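AlyGC (Glaciecola chathamensis, PDB 5GKD) degrades the polysaccharide alginate as a lyase of polysaccharide lyase family 6, probably by beta-elimination with the help of a bound calcium ion. Local coordinates at residues G29-R32 / D33-V36; G600-N603 / V604-L607; F645-V648 / G649-K652. One frame throughout, in Å; residues are numbered along the deposited sequence.

Overall arrangement
AlyGC carries two parallel beta-helices in one chain. From the N terminus, contact 1 turns the corner between strands 29-32 and 35-41 in the early coils of the first beta-helix, close to helix 8-17. Contact 2 comes far later, in the second beta-helix, where the loop after strand 590-592 enters strand 606-610 and faces the first domain. Contact 3 follows in the next coil, where strand 644-648 gives way to the loop leading to strand 660-663. The three local turns run in series and none nests in or crosses another. Centre to centre, contacts 2 and 3 lie about 24 Å apart, contacts 1 and 2 about 36 Å, and contacts 1 and 3 about 56 Å.

Contact 1: G29-R32 / D33-V36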
# COMPACT_ATOMS: atom_id res chain seq x y z
N GLY A 29 30.28 -0.68 22.01
CA GLY A 29 30.20 -0.47 20.58
C GLY A 29 28.80 -0.78 20.09
O GLY A 29 27.89 -1.02 20.88
N THR A 30 28.67 -0.77 18.77
CA THR A 30 27.41 -1.02 18.09
C THR A 30 27.45 -2.42 17.47
O THR A 30 28.28 -2.69 16.61
CB THR A 30 27.15 0.06 17.03
OG1 THR A 30 27.04 1.34 17.68
CG2 THR A 30 25.89 -0.23 16.25
N TRP A 31 26.58 -3.30 17.94
CA TRP A 31 26.47 -4.66 17.44
C TRP A 31 25.26 -4.71 16.52
O TRP A 31 24.13 -4.71 17.00
CB TRP A 31 26.32 -5.68 18.57
CG TRP A 31 27.42 -5.65 19.55
CD1 TRP A 31 27.78 -4.61 20.35
CD2 TRP A 31 28.32 -6.72 19.84
NE1 TRP A 31 28.85 -4.96 21.12
CE2 TRP A 31 29.20 -6.25 20.83
CE3 TRP A 31 28.46 -8.03 19.36
CZ2 TRP A 31 30.21 -7.05 21.36
CZ3 TRP A 31 29.46 -8.82 19.89
CH2 TRP A 31 30.33 -8.33 20.88
N ARG A 32 25.50 -4.77 15.22
CA ARG A 32 24.41 -4.71 14.25
C ARG A 32 24.01 -6.12 13.83
O ARG A 32 24.85 -7.00 13.69
CB ARG A 32 24.81 -3.88 13.03
CG ARG A 32 23.67 -3.67 12.03
CD ARG A 32 23.55 -2.24 11.49
NE ARG A 32 22.36 -2.12 10.65
CZ ARG A 32 21.31 -1.31 10.86
NH1 ARG A 32 21.27 -0.47 11.90
NH2 ARG A 32 20.30 -1.34 10.01
N ASP A 33 22.70 -6.33 13.67
CA ASP A 33 22.17 -7.61 13.21
C ASP A 33 22.65 -8.77 14.08
O ASP A 33 23.05 -9.82 13.59
CB ASP A 33 22.55 -7.87 11.74
CG ASP A 33 22.07 -6.77 10.80
OD1 ASP A 33 21.08 -6.07 11.10
OD2 ASP A 33 22.70 -6.60 9.75
N PHE A 34 22.62 -8.57 15.40
CA PHE A 34 23.10 -9.56 16.36
C PHE A 34 21.90 -10.25 17.01
O PHE A 34 21.29 -9.70 17.92
CB PHE A 34 23.98 -8.89 17.41
CG PHE A 34 24.75 -9.85 18.28
CD1 PHE A 34 24.86 -11.19 17.94
CD2 PHE A 34 25.36 -9.42 19.44
CE1 PHE A 34 25.57 -12.07 18.73
CE2 PHE A 34 26.06 -10.31 20.24
CZ PHE A 34 26.16 -11.63 19.88
N GLU A 35 21.59 -11.46 16.55
CA GLU A 35 20.56 -12.31 17.15
C GLU A 35 21.20 -13.11 18.28
O GLU A 35 21.84 -14.14 18.04
CB GLU A 35 19.93 -13.22 16.11
CG GLU A 35 19.12 -12.49 15.07
CD GLU A 35 18.48 -13.42 14.04
OE1 GLU A 35 17.51 -14.13 14.38
OE2 GLU A 35 18.94 -13.41 12.89
N VAL A 36 21.02 -12.66 19.52
CA VAL A 36 21.70 -13.23 20.67
C VAL A 36 20.90 -14.41 21.18
O VAL A 36 19.72 -14.27 21.51
CB VAL A 36 21.88 -12.18 21.78
CG1 VAL A 36 22.54 -12.81 23.00
CG2 VAL A 36 22.66 -10.97 21.27
O HOH W 1 19.98 -4.19 9.60
O HOH W 2 23.15 -4.25 8.35
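W31 and F34 run alongside each other, their rings close to parallel (18°) but offset until little of one lies over the other, the W31 six-membered ring and F34 ring centroids being 5.2 Å apart. The closest approach is W31 CE3 to F34 CD2, 3.4 Å. F34 has CG anti to its N (chi1 -168°), which swings the ring alongside the indole, while V36 CG2 sits over the centre of one ring face. W31 NE1 is tied to A27 O, and both aromatics rest on P8 of helix 8-17. R32 and D33 form the polar side of the corner, their planes 62° apart. D33 OD1 lies well out of the guanidinium plane, 4.2 Å from R32 NE, and no N-H is aimed at it, so the attraction is one of charge. Of two bridging waters, one lies in the guanidinium plane at its edge, 3.2 Å from R32 NE, and donates to D33 OD2 at 2.8 Å; the other donates to D33 OD1 and is held weakly by R32 NH2. D33 OD1 also accepts from Q63 N. With D33 in a left-handed backbone conformation, the chain bends from strand 29-32 into strand 35-41, a corner between two faces of a parallel beta-helix.

Contact 2: G600-N603 / V604-L607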
# COMPACT_ATOMS: atom_id res chain seq x y z
N GLY A 600 -10.85 -3.29 12.48
CA GLY A 600 -10.82 -2.29 13.53
C GLY A 600 -9.79 -1.19 13.36
O GLY A 600 -9.65 -0.36 14.27
N ILE A 601 -9.06 -1.15 12.22
CA ILE A 601 -8.01 -0.18 11.97
C ILE A 601 -8.62 1.08 11.35
O ILE A 601 -9.60 1.02 10.60
CB ILE A 601 -6.93 -0.80 11.05
CG1 ILE A 601 -6.36 -2.08 11.66
CG2 ILE A 601 -5.80 0.17 10.83
CD1 ILE A 601 -5.47 -2.86 10.73
N TYR A 602 -8.05 2.25 11.66
CA TYR A 602 -8.56 3.49 11.09
C TYR A 602 -7.39 4.46 10.88
O TYR A 602 -6.25 4.17 11.24
CB TYR A 602 -9.70 4.08 11.94
CG TYR A 602 -9.44 4.36 13.40
CD1 TYR A 602 -9.46 3.34 14.35
CD2 TYR A 602 -9.24 5.66 13.85
CE1 TYR A 602 -9.27 3.61 15.71
CE2 TYR A 602 -9.05 5.94 15.20
CZ TYR A 602 -9.07 4.92 16.12
OH TYR A 602 -8.87 5.21 17.44
N ASN A 603 -7.70 5.63 10.29
CA ASN A 603 -6.70 6.54 9.72
C ASN A 603 -6.51 7.84 10.49
O ASN A 603 -5.55 8.57 10.19
CB ASN A 603 -7.06 6.90 8.27
CG ASN A 603 -7.04 5.70 7.34
OD1 ASN A 603 -8.02 5.42 6.64
ND2 ASN A 603 -5.90 5.01 7.29
N VAL A 604 -7.38 8.17 11.45
CA VAL A 604 -7.34 9.47 12.11
C VAL A 604 -8.01 9.41 13.48
O VAL A 604 -9.12 8.88 13.62
CB VAL A 604 -8.00 10.56 11.23
CG1 VAL A 604 -9.46 10.21 10.91
CG2 VAL A 604 -7.91 11.93 11.91
N GLU A 605 -7.35 9.96 14.50
CA GLU A 605 -7.95 9.99 15.82
C GLU A 605 -8.91 11.18 15.97
O GLU A 605 -10.04 11.00 16.42
CB GLU A 605 -6.85 10.04 16.90
CG GLU A 605 -7.38 9.85 18.33
CD GLU A 605 -7.98 8.46 18.59
OE1 GLU A 605 -7.77 7.53 17.79
OE2 GLU A 605 -8.65 8.31 19.63
N TYR A 606 -8.47 12.38 15.61
CA TYR A 606 -9.27 13.60 15.69
C TYR A 606 -9.24 14.31 14.34
O TYR A 606 -8.19 14.79 13.92
CB TYR A 606 -8.75 14.56 16.76
CG TYR A 606 -8.72 14.01 18.14
CD1 TYR A 606 -9.85 14.02 18.96
CD2 TYR A 606 -7.55 13.47 18.64
CE1 TYR A 606 -9.81 13.51 20.25
CE2 TYR A 606 -7.50 12.96 19.91
CZ TYR A 606 -8.63 12.98 20.71
OH TYR A 606 -8.52 12.46 21.96
N LEU A 607 -10.39 14.38 13.68
CA LEU A 607 -10.59 15.22 12.51
C LEU A 607 -11.42 16.43 12.93
O LEU A 607 -12.56 16.28 13.37
CB LEU A 607 -11.34 14.45 11.42
CG LEU A 607 -11.19 14.78 9.94
CD1 LEU A 607 -12.50 14.57 9.24
CD2 LEU A 607 -10.62 16.14 9.66
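Y602 and E605 meet in the loop that leads into strand 606-610 of the second parallel beta-helix, on the side turned to the first domain. The phenol Y602 OH donates to E605 OE1 at 2.6 Å, using the syn lone pair of that oxygen; ring and carboxylate planes are 38° apart. With chi1 at 56°, Y602 CG is flanked by both N and C of its own backbone, which brings the edge of the ring to the residues that follow. There it meets V604 O, in the ring plane and 3.2 Å from Y602 CD2, with G600 O also at the edge. E605 reaches the phenol by a bend at chi2 (66°) after a CG anti to the backbone N. The phenol oxygen has a second bond, from G635 N, and F571 packs edge-to-face with the ring, so the buried tyrosine is fixed at its end and along its ring. E605 is shared too: while OE1 takes the phenol, OE2 forms a salt bridge with R234 of the first domain, and the tyrosine bond would steady the carboxylate for it. A phenylalanine in place of Y602 would probably leave E605 OE1 and G635 N without their mate and the carboxylate freer to turn from R234. The N603 amide has other partners: ND2 bonds E595 and S570 O, OD1 bonds K594 N. Y602 also shares a backbone bond with G178, and its side chain lies about 12 Å from the bound calcium ion. The contact is thus a buried seam between two beta-helical domains of one chain, on the calcium-binding side of the first.

Contact 3: F645-V648 / G649-K652; sequences FNEV and GKGK
K650 NZ is gripped by two acceptors: it forms a salt bridge with E647 OE1, 2.6 Å away, and a hydrogen bond with N677 O. The pair straddles the corner that the chain turns at E647, in the second parallel beta-helix, shortly before the loop to strand 660-663. NZ comes to E647 OE1 from above the carboxylate plane, 38° out of it. Both side chains are bent to make the meeting possible: E647 kinks at chi2 (-82°), and K650 folds at chi2 and again at chi3 (62°), which lets NZ reach E647. A water bridges the backbone of the two residues, accepting from K650 N at 2.8 Å and donating weakly to E647 O. V648, between the two charged residues, turns the other way and is buried against V614, L617 and I621, so the corner has a charged outer side and an apolar inner one. S678 OG is hydrogen-bonded to V648 N, and N654 ND2 to G649 O. G649 has a positive phi that only a residue without a side chain fits easily here, since a CB on it would come within 2.6 Å of V648 O.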
# COMPACT_ATOMS: atom_id res chain seq x y z
N PHE A 645 -20.45 25.17 3.49
CA PHE A 645 -20.17 24.23 2.41
C PHE A 645 -21.13 24.52 1.26
O PHE A 645 -22.35 24.43 1.44
CB PHE A 645 -20.33 22.77 2.88
CG PHE A 645 -19.59 22.42 4.16
CD1 PHE A 645 -18.20 22.40 4.21
CD2 PHE A 645 -20.29 22.02 5.29
CE1 PHE A 645 -17.52 22.04 5.38
CE2 PHE A 645 -19.62 21.66 6.47
CZ PHE A 645 -18.23 21.67 6.50
N ASN A 646 -20.60 24.86 0.08
CA ASN A 646 -21.41 25.12 -1.10
C ASN A 646 -21.09 24.15 -2.22
O ASN A 646 -19.92 23.94 -2.55
CB ASN A 646 -21.21 26.55 -1.65
CG ASN A 646 -21.38 27.62 -0.59
OD1 ASN A 646 -22.51 27.97 -0.21
ND2 ASN A 646 -20.27 28.20 -0.15
N GLU A 647 -22.13 23.59 -2.83
CA GLU A 647 -22.01 22.71 -4.00
C GLU A 647 -20.96 21.62 -3.75
O GLU A 647 -19.95 21.51 -4.45
CB GLU A 647 -21.66 23.53 -5.25
CG GLU A 647 -22.65 24.63 -5.60
CD GLU A 647 -23.87 24.13 -6.36
OE1 GLU A 647 -23.93 22.93 -6.71
OE2 GLU A 647 -24.77 24.96 -6.64
N VAL A 648 -21.23 20.79 -2.74
CA VAL A 648 -20.27 19.80 -2.26
C VAL A 648 -20.85 18.40 -2.43
O VAL A 648 -22.02 18.17 -2.10
CB VAL A 648 -19.89 20.06 -0.79
CG1 VAL A 648 -19.07 18.92 -0.25
CG2 VAL A 648 -19.13 21.37 -0.67
N GLY A 649 -20.04 17.48 -2.94
CA GLY A 649 -20.34 16.07 -2.88
C GLY A 649 -21.14 15.48 -4.03
O GLY A 649 -21.44 14.29 -4.00
N LYS A 650 -21.47 16.27 -5.05
CA LYS A 650 -22.39 15.80 -6.08
C LYS A 650 -21.71 15.28 -7.33
O LYS A 650 -22.40 14.92 -8.28
CB LYS A 650 -23.37 16.92 -6.45
CG LYS A 650 -24.51 17.08 -5.45
CD LYS A 650 -24.81 18.53 -5.14
CE LYS A 650 -25.26 19.29 -6.37
NZ LYS A 650 -25.30 20.76 -6.12
N GLY A 651 -20.38 15.22 -7.36
CA GLY A 651 -19.71 14.72 -8.54
C GLY A 651 -20.10 13.28 -8.85
O GLY A 651 -20.35 12.47 -7.96
N LYS A 652 -20.13 12.97 -10.14
CA LYS A 652 -20.52 11.62 -10.57
C LYS A 652 -19.50 10.56 -10.16
O LYS A 652 -19.82 9.38 -10.25
CB LYS A 652 -20.71 11.58 -12.09
CG LYS A 652 -19.40 11.58 -12.88
CD LYS A 652 -19.64 11.50 -14.40
CE LYS A 652 -18.30 11.60 -15.16
NZ LYS A 652 -18.39 12.31 -16.49
O HOH W 3 -20.74 18.89 -5.78